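Local coordinates for chitin-binding domain 3 protein (Micromonospora aurantiaca ATCC 27029, PDB 5OPF) that is a copper-dependent lytic polysaccharide monooxygenase that probably cleaves polysaccharide chains such as cellulose or chitin by oxidation, at residues E135-I140 with I159-P164. Sequence-based numbering, arbitrary orientation.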
# COMPACT_ATOMS: atom_id res chain seq x y z
N GLU A 135 5.81 4.84 -12.14
CA GLU A 135 6.81 5.90 -12.21
C GLU A 135 7.11 6.37 -10.79
O GLU A 135 6.20 6.57 -9.97
CB GLU A 135 6.23 7.08 -13.00
CG GLU A 135 7.18 8.26 -13.15
CD GLU A 135 6.56 9.43 -13.87
OE1 GLU A 135 5.37 9.39 -14.22
OE2 GLU A 135 7.30 10.42 -14.10
N LEU A 136 8.40 6.58 -10.48
CA LEU A 136 8.79 7.14 -9.19
C LEU A 136 8.41 8.61 -9.13
O LEU A 136 8.89 9.41 -9.95
CB LEU A 136 10.29 6.97 -8.98
CG LEU A 136 10.85 7.44 -7.63
CD1 LEU A 136 10.39 6.57 -6.48
CD2 LEU A 136 12.37 7.50 -7.69
N VAL A 137 7.57 8.99 -8.16
CA VAL A 137 7.04 10.35 -8.08
C VAL A 137 7.25 11.02 -6.72
O VAL A 137 6.94 12.21 -6.57
CB VAL A 137 5.55 10.42 -8.48
CG1 VAL A 137 5.36 10.03 -9.94
CG2 VAL A 137 4.69 9.55 -7.57
N GLY A 138 7.76 10.29 -5.73
CA GLY A 138 8.17 10.89 -4.47
C GLY A 138 9.13 9.97 -3.76
O GLY A 138 9.14 8.77 -4.00
N GLN A 139 9.98 10.55 -2.91
CA GLN A 139 10.99 9.74 -2.22
C GLN A 139 11.56 10.53 -1.06
O GLN A 139 11.89 11.71 -1.22
CB GLN A 139 12.12 9.33 -3.17
CG GLN A 139 13.20 8.42 -2.55
CD GLN A 139 14.18 7.86 -3.59
OE1 GLN A 139 14.54 6.68 -3.53
NE2 GLN A 139 14.63 8.70 -4.52
N ILE A 140 11.68 9.89 0.10
CA ILE A 140 12.50 10.39 1.19
C ILE A 140 13.63 9.40 1.42
O ILE A 140 13.51 8.20 1.16
CB ILE A 140 11.72 10.65 2.50
CG1 ILE A 140 11.15 9.35 3.09
CG2 ILE A 140 10.63 11.70 2.28
CD1 ILE A 140 10.46 9.52 4.42
N ILE A 159 4.99 12.14 2.86
CA ILE A 159 5.91 12.12 1.72
C ILE A 159 5.24 12.85 0.56
O ILE A 159 4.22 12.37 0.03
CB ILE A 159 6.28 10.69 1.29
CG1 ILE A 159 6.89 9.90 2.45
CG2 ILE A 159 7.23 10.73 0.12
CD1 ILE A 159 6.01 8.84 3.02
N PRO A 160 5.77 13.98 0.11
CA PRO A 160 5.22 14.65 -1.07
C PRO A 160 5.39 13.80 -2.32
O PRO A 160 6.39 13.11 -2.49
CB PRO A 160 6.04 15.94 -1.18
CG PRO A 160 6.65 16.12 0.17
CD PRO A 160 6.88 14.74 0.70
N ALA A 161 4.40 13.88 -3.20
CA ALA A 161 4.41 13.13 -4.45
C ALA A 161 3.77 13.99 -5.52
O ALA A 161 2.81 14.71 -5.26
CB ALA A 161 3.64 11.82 -4.30
N ASN A 162 4.32 13.94 -6.74
CA ASN A 162 3.78 14.72 -7.85
C ASN A 162 3.67 13.80 -9.05
O ASN A 162 4.69 13.35 -9.59
CB ASN A 162 4.65 15.93 -8.18
CG ASN A 162 4.08 16.75 -9.33
OD1 ASN A 162 2.91 16.60 -9.68
ND2 ASN A 162 4.90 17.60 -9.93
N ALA A 163 2.44 13.52 -9.47
CA ALA A 163 2.15 12.61 -10.58
C ALA A 163 1.47 13.40 -11.69
O ALA A 163 0.23 13.39 -11.81
CB ALA A 163 1.30 11.44 -10.10
N PRO A 164 2.24 14.08 -12.54
CA PRO A 164 1.64 14.93 -13.57
C PRO A 164 0.88 14.11 -14.59
O PRO A 164 1.25 12.99 -14.95
CB PRO A 164 2.85 15.61 -14.22
CG PRO A 164 3.97 15.43 -13.30
CD PRO A 164 3.71 14.18 -12.55
O HOH W 1 9.13 13.37 -2.55
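Val137 and Gly138 meet Ala161 where strands 135-140 and 159-162 run antiparallel at 158°, their axes 4.8 Å apart at the closest. A single direct hydrogen bond joins the backbones: Asn162 N donates to Val137 O at 3.1 Å, nearly straight at the hydrogen but from above the carbonyl plane, 37° out of it. The same oxygen takes a CA-H...O contact from Ala161 CA at 3.4 Å, and Gly138 CA returns one to Pro160 O. One step on, water 1 accepts from Gln139 N and donates to Pro160 O (2.8 Å), replacing a direct rung. Val137 and Gly138 share one partner, Val115 of strand 110-118, which makes a classic beta bulge. Beside it the two branches of Val137 diverge: chi1 of -64° sets CG1 anti to the carbonyl carbon, against Asn162 O at 3.4 Å and then Ala163, and leaves CG2 between N and C, where it reaches Ala161 CB at 4.1 Å. At the far end Ile140 and Ile159 cross at about a right angle, Ile140 CD1 resting on Ile159 CG1 at 4.1 Å, with their two CG2 methyls also in contact at 4.1 Å. Replacing Ile159 with an alanine would probably leave Ile140 CD1 and CG2 without the branches they lean on and shrink the contact with Phe102. The contact joins strand 134-140, which pairs with 110-118, to strand 154-162 of the other sheet of the immunoglobulin-like LPMO core. With one direct bond and one bridging water, the seam relies largely on small apolar contacts and CA-H...O approaches.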